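Local coordinates for protein putative N-acetylmuramoyl-L-alanine amidase,autolysin cwp6 (Peptoclostridium difficile, PDB 5J72) that probably cleaves the amide bond between N-acetylmuramic acid and L-alanine in peptidoglycan as a zinc-dependent autolysin, and carries CWB2 modules that attach it to the cell wall, at residues I5-K10 and Y104-E109; G15-A20 and E58-Y63; V72-S77 and N100-D105; P131-A136 and T414-G419. All blocks are in the same frame, centred on the assembly; numbering follows the deposited sequence.

Contact 1: I5-K10 and Y104-E109; sequences INLQRK and YDVTQE. With CA (calcium ion), chain C.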
loop_
_atom_site.group_PDB
_atom_site.type_symbol
_atom_site.label_atom_id
_atom_site.label_comp_id
_atom_site.label_asym_id
_atom_site.label_seq_id
_atom_site.Cartn_x
_atom_site.Cartn_y
_atom_site.Cartn_z
ATOM N N ILE A 5 20.078 20.885 9.004
ATOM C CA ILE A 5 19.629 19.841 9.940
ATOM C C ILE A 5 18.552 18.986 9.204
ATOM O O ILE A 5 17.498 19.518 8.851
ATOM C CB ILE A 5 18.999 20.536 11.167
ATOM C CG1 ILE A 5 20.065 21.335 11.939
ATOM C CG2 ILE A 5 18.382 19.506 12.094
ATOM C CD1 ILE A 5 19.397 22.213 13.091
ATOM N N ASN A 6 18.771 17.723 9.076
ATOM C CA ASN A 6 17.807 16.872 8.353
ATOM C C ASN A 6 17.176 15.865 9.311
ATOM O O ASN A 6 17.872 14.925 9.733
ATOM C CB ASN A 6 18.551 16.113 7.268
ATOM C CG ASN A 6 17.562 15.273 6.422
ATOM O OD1 ASN A 6 16.372 15.630 6.247
ATOM N ND2 ASN A 6 17.978 14.195 5.810
ATOM N N LEU A 7 15.895 16.072 9.654
ATOM C CA LEU A 7 15.190 15.175 10.579
ATOM C C LEU A 7 14.307 14.240 9.742
ATOM O O LEU A 7 13.639 14.687 8.803
ATOM C CB LEU A 7 14.278 15.978 11.538
ATOM C CG LEU A 7 15.077 16.976 12.429
ATOM C CD1 LEU A 7 14.042 17.640 13.435
ATOM C CD2 LEU A 7 16.242 16.258 13.160
ATOM N N GLN A 8 14.312 12.971 10.080
ATOM C CA GLN A 8 13.493 12.023 9.256
ATOM C C GLN A 8 11.964 12.196 9.416
ATOM O O GLN A 8 11.214 12.198 8.411
ATOM C CB GLN A 8 13.901 10.613 9.612
ATOM C CG GLN A 8 13.030 9.527 8.873
ATOM C CD GLN A 8 13.438 8.146 9.337
ATOM O OE1 GLN A 8 13.868 7.966 10.473
ATOM N NE2 GLN A 8 13.263 7.108 8.453
ATOM N N ARG A 9 11.488 12.390 10.673
ATOM C CA ARG A 9 10.031 12.430 10.991
ATOM C C ARG A 9 9.657 13.682 11.688
ATOM O O ARG A 9 10.396 14.118 12.554
ATOM C CB ARG A 9 9.663 11.313 12.007
ATOM C CG ARG A 9 10.278 9.950 11.729
ATOM C CD ARG A 9 9.449 8.771 12.310
ATOM N NE ARG A 9 10.234 7.544 12.032
ATOM C CZ ARG A 9 10.171 6.821 10.905
ATOM N NH1 ARG A 9 10.967 5.779 10.735
ATOM N NH2 ARG A 9 9.300 7.120 9.968
ATOM N N LYS A 10 8.497 14.288 11.332
ATOM C CA LYS A 10 8.040 15.495 11.997
ATOM C C LYS A 10 6.776 15.182 12.830
ATOM O O LYS A 10 6.275 16.030 13.573
ATOM C CB LYS A 10 7.686 16.538 10.961
ATOM C CG LYS A 10 8.920 16.940 10.092
ATOM C CD LYS A 10 10.080 17.390 11.010
ATOM C CE LYS A 10 10.150 18.870 11.209
ATOM N NZ LYS A 10 9.716 19.682 9.991
ATOM N N TYR A 104 12.026 22.844 12.582
ATOM C CA TYR A 104 12.405 21.523 13.103
ATOM C C TYR A 104 11.436 21.000 14.188
ATOM O O TYR A 104 11.713 19.967 14.771
ATOM C CB TYR A 104 13.844 21.555 13.684
ATOM C CG TYR A 104 14.760 22.146 12.650
ATOM C CD1 TYR A 104 15.200 23.467 12.759
ATOM C CD2 TYR A 104 15.075 21.440 11.477
ATOM C CE1 TYR A 104 15.906 24.082 11.732
ATOM C CE2 TYR A 104 15.781 22.061 10.428
ATOM C CZ TYR A 104 16.179 23.386 10.570
ATOM O OH TYR A 104 16.760 24.085 9.542
ATOM N N ASP A 105 10.328 21.682 14.440
ATOM C CA ASP A 105 9.398 21.205 15.506
ATOM C C ASP A 105 8.856 19.825 15.183
ATOM O O ASP A 105 8.474 19.578 14.026
ATOM C CB ASP A 105 8.194 22.137 15.528
ATOM C CG ASP A 105 8.462 23.466 16.200
ATOM O OD1 ASP A 105 9.583 23.682 16.687
ATOM O OD2 ASP A 105 7.560 24.279 16.226
ATOM N N VAL A 106 8.787 18.942 16.158
ATOM C CA VAL A 106 8.298 17.580 15.926
ATOM C C VAL A 106 7.129 17.349 16.832
ATOM O O VAL A 106 7.269 17.614 18.045
ATOM C CB VAL A 106 9.460 16.581 16.203
ATOM C CG1 VAL A 106 8.920 15.151 16.236
ATOM C CG2 VAL A 106 10.541 16.747 15.114
ATOM N N THR A 107 5.968 16.935 16.273
ATOM C CA THR A 107 4.777 16.734 17.083
ATOM C C THR A 107 4.677 15.281 17.531
ATOM O O THR A 107 4.752 14.343 16.703
ATOM C CB THR A 107 3.537 17.147 16.259
ATOM O OG1 THR A 107 3.711 18.496 15.861
ATOM C CG2 THR A 107 2.259 17.027 17.071
ATOM N N GLN A 108 4.501 15.078 18.837
ATOM C CA GLN A 108 4.354 13.727 19.399
ATOM C C GLN A 108 2.890 13.507 19.689
ATOM O O GLN A 108 2.312 14.062 20.638
ATOM C CB GLN A 108 5.197 13.584 20.684
ATOM C CG GLN A 108 5.125 12.174 21.283
ATOM C CD GLN A 108 6.233 12.025 22.308
ATOM O OE1 GLN A 108 7.368 12.428 22.084
ATOM N NE2 GLN A 108 5.937 11.357 23.449
ATOM N N GLU A 109 2.242 12.672 18.876
ATOM C CA GLU A 109 0.811 12.399 19.053
ATOM C C GLU A 109 0.660 11.110 19.853
ATOM O O GLU A 109 1.644 10.452 20.183
ATOM C CB GLU A 109 0.174 12.148 17.684
ATOM C CG GLU A 109 0.497 13.223 16.687
ATOM C CD GLU A 109 -0.490 14.400 16.791
ATOM O OE1 GLU A 109 -0.490 15.243 15.881
ATOM O OE2 GLU A 109 -1.241 14.478 17.764
HETATM CA CA CA C . 15.591 17.520 4.569
HETATM O O HOH W 1 18.059 22.678 7.803
HETATM O O HOH W 2 17.144 18.957 5.705
HETATM O O HOH W 3 5.507 19.381 13.923
HETATM O O HOH W 4 8.251 21.263 11.669
HETATM O O HOH W 5 13.759 17.920 5.946
HETATM O O HOH W 6 15.318 19.338 3.554
HETATM O O HOH W 7 14.116 16.056 3.582
#
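The phenol ring of Y104 has the CD1 methyl of I5 over the centre of one face, a CH-pi contact with 4.2 Å from I5 CD1 to the ring centroid, while L7 CD1 lies at the ring's edge, near its plane. I5 also touches the ring's rim, its CB coming within 3.6 Å of Y104 CE2. This reach depends on I5 CG1 lying anti to the carbonyl carbon (chi1 -66°) with the chain extended beyond it, which carries the CD1 methyl out over the ring. Water 1 joins Y104 OH to the amide of I5, taking the proton of I5 N at 3.0 Å and so tying the far end of the ring to the strand it packs on. L7 CD1 goes on to meet V106 CG2 at 4.0 Å.

One direct backbone bond closes the other end: T107 N gives its proton to K10 O at 2.9 Å. The bent chain of K10 lays CE against D105 O at 3.4 Å; its NZ bonds D103 O, and water 4 accepts from K10 NZ and lies within reach of D105 O. Close by, N6 points away from residues 104-109, and its OD1 binds a calcium ion at 2.6 Å together with four waters, one of which, water 2, also lies 3.2 Å from I5 O.

Strand 3-7 pairs with strand 16-24 through N6 and S21, whereas V106 bonds W73 of strand 72-82. I5 packs on V22 and L75, L7 on A20 of strand 16-24 and I61 of strand 56-63.

Contact 2: G15-A20 and E58-Y63; sequences GSKSNA and EGVINY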
loop_
_atom_site.group_PDB
_atom_site.type_symbol
_atom_site.label_atom_id
_atom_site.label_comp_id
_atom_site.label_asym_id
_atom_site.label_seq_id
_atom_site.Cartn_x
_atom_site.Cartn_y
_atom_site.Cartn_z
ATOM N N GLY A 15 8.059 6.385 21.856
ATOM C CA GLY A 15 8.794 5.220 21.404
ATOM C C GLY A 15 9.274 5.342 19.953
ATOM O O GLY A 15 10.009 4.479 19.489
ATOM N N SER A 16 8.859 6.375 19.208
ATOM C CA SER A 16 9.367 6.468 17.801
ATOM C C SER A 16 10.852 6.692 17.758
ATOM O O SER A 16 11.478 7.211 18.700
ATOM C CB SER A 16 8.751 7.657 17.054
ATOM O OG SER A 16 7.353 7.516 16.878
ATOM N N LYS A 17 11.441 6.360 16.595
ATOM C CA LYS A 17 12.866 6.617 16.339
ATOM C C LYS A 17 12.905 7.478 15.083
ATOM O O LYS A 17 12.077 7.275 14.201
ATOM C CB LYS A 17 13.660 5.325 16.111
ATOM C CG LYS A 17 13.732 4.523 17.407
ATOM C CD LYS A 17 14.208 3.139 17.115
ATOM C CE LYS A 17 14.226 2.266 18.361
ATOM N NZ LYS A 17 14.856 2.948 19.539
ATOM N N SER A 18 13.786 8.445 15.032
ATOM C CA SER A 18 13.871 9.287 13.852
ATOM C C SER A 18 15.350 9.516 13.513
ATOM O O SER A 18 16.126 9.984 14.365
ATOM C CB SER A 18 13.169 10.631 14.106
ATOM O OG SER A 18 13.348 11.511 12.997
ATOM N N ASN A 19 15.764 9.209 12.267
ATOM C CA ASN A 19 17.153 9.467 11.954
ATOM C C ASN A 19 17.407 10.969 11.823
ATOM O O ASN A 19 16.597 11.686 11.226
ATOM C CB ASN A 19 17.565 8.786 10.602
ATOM C CG ASN A 19 17.433 7.300 10.658
ATOM O OD1 ASN A 19 17.663 6.713 11.722
ATOM N ND2 ASN A 19 17.092 6.628 9.564
ATOM N N ALA A 20 18.548 11.435 12.321
ATOM C CA ALA A 20 18.896 12.861 12.207
ATOM C C ALA A 20 20.291 12.995 11.638
ATOM O O ALA A 20 21.205 12.234 11.994
ATOM C CB ALA A 20 18.883 13.538 13.579
ATOM N N GLU A 58 25.622 12.069 12.385
ATOM C CA GLU A 58 24.448 11.239 12.162
ATOM C C GLU A 58 24.079 10.463 13.403
ATOM O O GLU A 58 24.969 10.025 14.150
ATOM C CB GLU A 58 24.770 10.176 11.055
ATOM C CG GLU A 58 25.104 10.814 9.691
ATOM C CD GLU A 58 25.599 9.769 8.670
ATOM O OE1 GLU A 58 25.850 10.148 7.508
ATOM O OE2 GLU A 58 25.754 8.584 9.036
ATOM N N GLY A 59 22.796 10.264 13.630
ATOM C CA GLY A 59 22.401 9.474 14.782
ATOM C C GLY A 59 20.907 9.348 14.739
ATOM O O GLY A 59 20.233 9.660 13.730
ATOM N N VAL A 60 20.350 8.908 15.886
ATOM C CA VAL A 60 18.924 8.673 15.950
ATOM C C VAL A 60 18.272 9.411 17.124
ATOM O O VAL A 60 18.852 9.368 18.198
ATOM C CB VAL A 60 18.761 7.142 16.153
ATOM C CG1 VAL A 60 17.258 6.803 16.383
ATOM C CG2 VAL A 60 19.340 6.357 14.911
ATOM N N ILE A 61 17.146 10.098 16.945
ATOM C CA ILE A 61 16.469 10.704 18.090
ATOM C C ILE A 61 15.477 9.607 18.570
ATOM O O ILE A 61 14.743 9.047 17.756
ATOM C CB ILE A 61 15.689 11.999 17.672
ATOM C CG1 ILE A 61 16.703 13.065 17.115
ATOM C CG2 ILE A 61 14.899 12.549 18.910
ATOM C CD1 ILE A 61 15.945 14.139 16.250
ATOM N N ASN A 62 15.475 9.285 19.881
ATOM C CA ASN A 62 14.555 8.276 20.426
ATOM C C ASN A 62 13.499 9.049 21.234
ATOM O O ASN A 62 13.862 9.608 22.262
ATOM C CB ASN A 62 15.354 7.344 21.380
ATOM C CG ASN A 62 16.276 6.464 20.529
ATOM O OD1 ASN A 62 15.783 5.503 19.911
ATOM N ND2 ASN A 62 17.574 6.720 20.419
ATOM N N TYR A 63 12.272 9.099 20.780
ATOM C CA TYR A 63 11.229 9.858 21.434
ATOM C C TYR A 63 10.649 8.996 22.600
ATOM O O TYR A 63 9.492 8.587 22.558
ATOM C CB TYR A 63 10.136 10.196 20.388
ATOM C CG TYR A 63 10.668 11.252 19.435
ATOM C CD1 TYR A 63 11.227 10.898 18.207
ATOM C CD2 TYR A 63 10.653 12.606 19.782
ATOM C CE1 TYR A 63 11.741 11.869 17.344
ATOM C CE2 TYR A 63 11.192 13.576 18.942
ATOM C CZ TYR A 63 11.728 13.201 17.723
ATOM O OH TYR A 63 12.319 14.135 16.935
HETATM O O HOH W 8 12.687 5.140 20.769
HETATM O O HOH W 9 12.730 13.905 14.128
#
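K17 and N62 meet because each has CG anti to its carbonyl carbon (chi1 -68° and -71°), and because K17 runs extended until a bend at chi4 turns NZ onto N62 OD1. K17 NZ to N62 OD1 is 2.7 Å, the nitrogen tilted 23° from the amide's carbonyl plane. The two side chains cross at a slant, and K17 CG also rests against N62 OD1. Water 8 lies within reach of both S16 O and N62 OD1.

The strands themselves run antiparallel. S18 and I61 form a hydrogen-bonded pair, S18 N to I61 O at 2.9 Å and I61 N to S18 O at 2.8 Å; A20 and G59 form the next, and G15 N gives its proton to Y63 O. K17 with N62 and N19 with V60 are the non-hydrogen-bonded pairs, their side chains on the exposed face, where N19 OD1 lies alongside V60 CG2 at 3.6 Å.

S18, A20, I61 and Y63 occupy the buried face. S18 CB meets the Y63 ring at its edge, in plane, 3.7 Å from CE1, and I61 CG2 lies over one face toward the rim. Water 9 bridges S18 OG and Y63 OH, and S18 OG takes a second bond, from R9 N. A20 CB touches I61 CD1 at 4.0 Å.

Strand 16-24 has strand 3-7 on its other edge, and strand 56-63 has strand 42-51; from these, L7, L44, A46 and L48 pack against the buried face, while Y63 reaches V106 of strand 106-113 and W73.

Contact 3: V72-S77 and N100-D105; sequences VWELQS and NLKDYD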
loop_
_atom_site.group_PDB
_atom_site.type_symbol
_atom_site.label_atom_id
_atom_site.label_comp_id
_atom_site.label_asym_id
_atom_site.label_seq_id
_atom_site.Cartn_x
_atom_site.Cartn_y
_atom_site.Cartn_z
ATOM N N VAL A 72 4.872 19.363 21.416
ATOM C CA VAL A 72 5.748 19.698 20.272
ATOM C C VAL A 72 7.168 19.869 20.816
ATOM O O VAL A 72 7.383 20.709 21.717
ATOM C CB VAL A 72 5.293 20.992 19.573
ATOM C CG1 VAL A 72 6.308 21.330 18.446
ATOM C CG2 VAL A 72 3.865 20.806 18.994
ATOM N N TRP A 73 8.110 19.091 20.310
ATOM C CA TRP A 73 9.496 19.172 20.695
ATOM C C TRP A 73 10.140 20.296 19.901
ATOM O O TRP A 73 10.081 20.265 18.670
ATOM C CB TRP A 73 10.202 17.846 20.351
ATOM C CG TRP A 73 9.727 16.734 21.166
ATOM C CD1 TRP A 73 8.901 15.709 20.776
ATOM C CD2 TRP A 73 9.975 16.541 22.576
ATOM N NE1 TRP A 73 8.593 14.917 21.877
ATOM C CE2 TRP A 73 9.250 15.403 22.988
ATOM C CE3 TRP A 73 10.767 17.225 23.528
ATOM C CZ2 TRP A 73 9.283 14.933 24.314
ATOM C CZ3 TRP A 73 10.805 16.754 24.849
ATOM C CH2 TRP A 73 10.068 15.629 25.228
ATOM N N GLU A 74 10.760 21.263 20.582
ATOM C CA GLU A 74 11.363 22.440 19.913
ATOM C C GLU A 74 12.843 22.419 20.131
ATOM O O GLU A 74 13.312 22.232 21.259
ATOM C CB GLU A 74 10.782 23.730 20.535
ATOM C CG GLU A 74 9.275 23.774 20.244
ATOM C CD GLU A 74 8.582 25.083 20.697
ATOM O OE1 GLU A 74 9.240 26.070 20.885
ATOM O OE2 GLU A 74 7.365 25.073 20.859
ATOM N N LEU A 75 13.604 22.593 19.066
ATOM C CA LEU A 75 15.069 22.540 19.182
ATOM C C LEU A 75 15.593 23.766 19.950
ATOM O O LEU A 75 15.233 24.895 19.614
ATOM C CB LEU A 75 15.677 22.583 17.726
ATOM C CG LEU A 75 17.228 22.567 17.718
ATOM C CD1 LEU A 75 17.863 21.326 18.314
ATOM C CD2 LEU A 75 17.659 22.753 16.216
ATOM N N GLN A 76 16.424 23.556 20.988
ATOM C CA GLN A 76 16.985 24.677 21.795
ATOM C C GLN A 76 18.439 24.979 21.498
ATOM O O GLN A 76 18.826 26.145 21.535
ATOM C CB GLN A 76 16.939 24.309 23.260
ATOM C CG GLN A 76 15.529 23.801 23.667
ATOM C CD GLN A 76 14.555 24.903 23.611
ATOM O OE1 GLN A 76 14.703 25.902 24.306
ATOM N NE2 GLN A 76 13.499 24.776 22.833
ATOM N N SER A 77 19.226 23.982 21.210
ATOM C CA SER A 77 20.639 24.229 21.075
ATOM C C SER A 77 21.381 23.045 20.541
ATOM O O SER A 77 20.876 21.919 20.503
ATOM C CB SER A 77 21.229 24.566 22.470
ATOM O OG SER A 77 21.107 23.446 23.347
ATOM N N ASN A 100 15.618 28.736 10.898
ATOM C CA ASN A 100 14.348 29.147 11.443
ATOM C C ASN A 100 13.950 27.937 12.315
ATOM O O ASN A 100 13.531 26.909 11.774
ATOM C CB ASN A 100 13.307 29.363 10.388
ATOM C CG ASN A 100 12.052 29.878 11.018
ATOM O OD1 ASN A 100 11.013 29.221 10.964
ATOM N ND2 ASN A 100 12.051 31.020 11.686
ATOM N N LEU A 101 14.090 28.041 13.637
ATOM C CA LEU A 101 13.915 26.850 14.484
ATOM C C LEU A 101 12.570 26.173 14.434
ATOM O O LEU A 101 12.511 24.956 14.641
ATOM C CB LEU A 101 14.285 27.225 15.933
ATOM C CG LEU A 101 15.748 27.717 15.998
ATOM C CD1 LEU A 101 16.041 28.109 17.402
ATOM C CD2 LEU A 101 16.677 26.621 15.525
ATOM N N LYS A 102 11.485 26.891 14.134
ATOM C CA LYS A 102 10.235 26.222 14.049
ATOM C C LYS A 102 10.208 25.204 12.901
ATOM O O LYS A 102 9.357 24.294 12.915
ATOM C CB LYS A 102 9.077 27.207 13.836
ATOM C CG LYS A 102 8.644 27.898 15.171
ATOM C CD LYS A 102 7.374 27.237 15.851
ATOM C CE LYS A 102 7.549 27.040 17.371
ATOM N NZ LYS A 102 6.656 25.951 17.981
ATOM N N ASP A 103 11.094 25.356 11.922
ATOM C CA ASP A 103 11.092 24.358 10.844
ATOM C C ASP A 103 11.448 22.948 11.378
ATOM O O ASP A 103 11.223 21.950 10.654
ATOM C CB ASP A 103 12.204 24.670 9.832
ATOM C CG ASP A 103 11.986 25.942 9.059
ATOM O OD1 ASP A 103 12.926 26.385 8.402
ATOM O OD2 ASP A 103 10.867 26.500 9.119
ATOM N N TYR A 104 12.026 22.844 12.582
ATOM C CA TYR A 104 12.405 21.523 13.103
ATOM C C TYR A 104 11.436 21.000 14.188
ATOM O O TYR A 104 11.713 19.967 14.771
ATOM C CB TYR A 104 13.844 21.555 13.684
ATOM C CG TYR A 104 14.760 22.146 12.650
ATOM C CD1 TYR A 104 15.200 23.467 12.759
ATOM C CD2 TYR A 104 15.075 21.440 11.477
ATOM C CE1 TYR A 104 15.906 24.082 11.732
ATOM C CE2 TYR A 104 15.781 22.061 10.428
ATOM C CZ TYR A 104 16.179 23.386 10.570
ATOM O OH TYR A 104 16.760 24.085 9.542
ATOM N N ASP A 105 10.328 21.682 14.440
ATOM C CA ASP A 105 9.398 21.205 15.506
ATOM C C ASP A 105 8.856 19.825 15.183
ATOM O O ASP A 105 8.474 19.578 14.026
ATOM C CB ASP A 105 8.194 22.137 15.528
ATOM C CG ASP A 105 8.462 23.466 16.200
ATOM O OD1 ASP A 105 9.583 23.682 16.687
ATOM O OD2 ASP A 105 7.560 24.279 16.226
HETATM O O HOH W 10 12.076 19.035 17.248
HETATM O O HOH W 11 10.586 26.121 17.691
HETATM O O HOH W 12 12.167 23.105 16.618
#
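E74, K102 and D105 form a salt-bridge network that joins strand 72-77 to the 3-10 turn 101-104. K102 NZ holds D105 OD2 at 2.6 Å, meeting it on the syn side and 28° out of the carboxylate plane, and makes a second, weak bond to E74 OE2 at 3.1 Å. The bends of K102 at chi2 and chi3 bring NZ back to the strand although the side chain sets out away from it. E74 and D105 run side by side, their carboxylate planes 27° apart; the lysine between them probably offsets the repulsion of two like charges.

Three waters carry further polar links between the segments. Water 12 accepts from L75 N and donates to L101 O and to D105 OD1, the last at 2.6 Å. D105 OD1 receives a further bond from water 11. Water 10 donates to W73 O and to Y104 O, linking carbonyls that have no direct bond to each other. Within the strand, Q76 NE2 reaches E74 O from above the carbonyl plane. W73 NE1 is taken by Q108 OE1, and Q76 and S77 both face N36 in a classic beta bulge.

Apolar contacts flank the network: L75 CD2 meets L101 CD2, the two leucines crossing at about a right angle, and lies near Y104 CD1. Segment 100-105 also carries N100 and D103, calcium ligands in a structure of this protein, though no calcium is bound to them here. V72 CG1 lies against D105 CB at 3.6 Å.

Contact 4: P131-A136 and T414-G419; sequences PVKKLA and TVYQIG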
loop_
_atom_site.group_PDB
_atom_site.type_symbol
_atom_site.label_atom_id
_atom_site.label_comp_id
_atom_site.label_asym_id
_atom_site.label_seq_id
_atom_site.Cartn_x
_atom_site.Cartn_y
_atom_site.Cartn_z
ATOM N N PRO A 131 -2.698 7.636 15.586
ATOM C CA PRO A 131 -3.011 9.009 15.164
ATOM C C PRO A 131 -2.919 9.190 13.616
ATOM O O PRO A 131 -2.043 8.591 12.981
ATOM C CB PRO A 131 -1.930 9.856 15.898
ATOM C CG PRO A 131 -0.768 8.847 16.143
ATOM C CD PRO A 131 -1.537 7.576 16.489
ATOM N N VAL A 132 -3.789 10.014 13.052
ATOM C CA VAL A 132 -3.815 10.237 11.614
ATOM C C VAL A 132 -3.333 11.627 11.304
ATOM O O VAL A 132 -3.825 12.610 11.888
ATOM C CB VAL A 132 -5.283 10.040 11.160
ATOM C CG1 VAL A 132 -5.522 10.477 9.719
ATOM C CG2 VAL A 132 -5.685 8.576 11.337
ATOM N N LYS A 133 -2.376 11.737 10.368
ATOM C CA LYS A 133 -1.927 13.062 9.921
ATOM C C LYS A 133 -2.461 13.222 8.494
ATOM O O LYS A 133 -2.082 12.451 7.616
ATOM C CB LYS A 133 -0.387 13.109 9.994
ATOM C CG LYS A 133 0.150 14.381 9.312
ATOM C CD LYS A 133 0.062 15.565 10.255
ATOM C CE LYS A 133 0.563 16.841 9.571
ATOM N NZ LYS A 133 0.229 18.019 10.395
ATOM N N LYS A 134 -3.327 14.177 8.228
ATOM C CA LYS A 134 -3.877 14.317 6.885
ATOM C C LYS A 134 -3.054 15.325 6.037
ATOM O O LYS A 134 -2.812 16.432 6.486
ATOM C CB LYS A 134 -5.333 14.785 6.975
ATOM C CG LYS A 134 -5.980 14.854 5.615
ATOM C CD LYS A 134 -7.459 15.085 5.725
ATOM C CE LYS A 134 -8.074 14.971 4.354
ATOM N NZ LYS A 134 -9.399 15.623 4.324
ATOM N N LEU A 135 -2.619 14.925 4.843
ATOM C CA LEU A 135 -1.806 15.781 3.940
ATOM C C LEU A 135 -2.617 15.918 2.702
ATOM O O LEU A 135 -2.611 15.029 1.834
ATOM C CB LEU A 135 -0.425 15.081 3.632
ATOM C CG LEU A 135 0.373 14.770 4.901
ATOM C CD1 LEU A 135 1.745 13.981 4.534
ATOM C CD2 LEU A 135 0.724 16.131 5.685
ATOM N N ALA A 136 -3.340 17.023 2.577
ATOM C CA ALA A 136 -4.216 17.120 1.429
ATOM C C ALA A 136 -4.661 18.522 1.162
ATOM O O ALA A 136 -4.727 19.311 2.110
ATOM C CB ALA A 136 -5.479 16.303 1.733
ATOM N N THR A 414 2.177 5.978 13.014
ATOM C CA THR A 414 1.428 7.091 12.477
ATOM C C THR A 414 0.790 6.723 11.135
ATOM O O THR A 414 1.458 6.062 10.315
ATOM C CB THR A 414 2.392 8.287 12.206
ATOM O OG1 THR A 414 3.101 8.570 13.431
ATOM C CG2 THR A 414 1.670 9.536 11.720
ATOM N N VAL A 415 -0.413 7.193 10.898
ATOM C CA VAL A 415 -1.072 6.915 9.649
ATOM C C VAL A 415 -1.185 8.233 8.957
ATOM O O VAL A 415 -1.689 9.210 9.528
ATOM C CB VAL A 415 -2.485 6.301 9.883
ATOM C CG1 VAL A 415 -3.257 6.220 8.552
ATOM C CG2 VAL A 415 -2.373 4.944 10.532
ATOM N N TYR A 416 -0.689 8.328 7.713
ATOM C CA TYR A 416 -0.843 9.554 6.996
ATOM C C TYR A 416 -1.924 9.412 5.986
ATOM O O TYR A 416 -1.865 8.470 5.185
ATOM C CB TYR A 416 0.436 9.916 6.217
ATOM C CG TYR A 416 1.595 10.258 7.123
ATOM C CD1 TYR A 416 1.972 11.569 7.328
ATOM C CD2 TYR A 416 2.336 9.259 7.742
ATOM C CE1 TYR A 416 3.089 11.888 8.144
ATOM C CE2 TYR A 416 3.437 9.566 8.544
ATOM C CZ TYR A 416 3.802 10.879 8.735
ATOM O OH TYR A 416 4.916 11.106 9.543
ATOM N N GLN A 417 -2.881 10.292 5.975
ATOM C CA GLN A 417 -3.948 10.233 4.977
ATOM C C GLN A 417 -3.596 11.190 3.848
ATOM O O GLN A 417 -3.508 12.408 4.017
ATOM C CB GLN A 417 -5.284 10.650 5.617
ATOM C CG GLN A 417 -6.387 10.853 4.611
ATOM C CD GLN A 417 -7.694 11.193 5.374
ATOM O OE1 GLN A 417 -7.695 11.264 6.597
ATOM N NE2 GLN A 417 -8.815 11.376 4.651
ATOM N N ILE A 418 -3.384 10.639 2.664
ATOM C CA ILE A 418 -3.005 11.434 1.498
ATOM C C ILE A 418 -4.181 11.855 0.666
ATOM O O ILE A 418 -4.966 11.015 0.222
ATOM C CB ILE A 418 -2.052 10.584 0.596
ATOM C CG1 ILE A 418 -0.893 9.986 1.432
ATOM C CG2 ILE A 418 -1.533 11.455 -0.570
ATOM C CD1 ILE A 418 -0.022 11.077 2.144
ATOM N N GLY A 419 -4.322 13.135 0.433
ATOM C CA GLY A 419 -5.401 13.574 -0.404
ATOM C C GLY A 419 -6.716 13.631 0.353
ATOM O O GLY A 419 -6.889 13.150 1.450
#
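Q417 and K134 lie on the same face of two parallel strands and cross at a slant, the lysine methylenes passing over the end of the amide: K134 CE is 3.7 Å from Q417 NE2. Both have CG anti to the backbone N (chi1 170° for Q417, -176° for K134) and run extended beyond it, which lets the two chains lie in contact over much of their length. K134 CE goes on to G419 O at 3.6 Å, and its NZ ends in a salt bridge with D420. V132 CG1 touches the amide at its OE1 end, and V132 CG2 meets V415 CB.

On the opposite face Y416 takes K133 and L135 obliquely: L135 CD1 comes to 3.7 Å from Y416 CD1, and K133 CB and CG approach the same CD1/CE1 part of the ring from the other side of its plane. L135 CD1 also meets I418 CD1.

Five backbone bonds set this register: V415 N to P131 O, K133 N to V415 O at 2.8 Å, Q417 N to K133 O, L135 N to Q417 O, and G419 N to L135 O at 2.9 Å. The strands come from the neighbourhood of the first and the third CWB2 modules, so the pairing probably joins two modules. At the end of the pair A136 CB lies against G419 C.

Further out, I427 of helix 424-433 packs on V132, V415 and Q417, and A431 on V132; helices 140-151 and 375-387 lie against L135. Strand 362-370 bonds the other edge of 414-418 through M366 and V368.

From the N terminus, strand 3-7 opens the loop that contact 1 closes almost a hundred residues later. Contact 2 falls wholly within that loop, joining strands 16-24 and 56-63. Contact 3 begins after contact 2 has closed and ends on the 100-105 segment, sharing Y104 and D105 with contact 1. These three tie the N-terminal domain together, and they touch one another: R9 bonds K17 O between contacts 1 and 2, Q108 bonds W73 between 1 and 3, and Y63 packs on W73 between 2 and 3. Contact 4 follows in series and spans 278 residues, probably joining CWB2 modules; E109 against P131 connects it to contact 1.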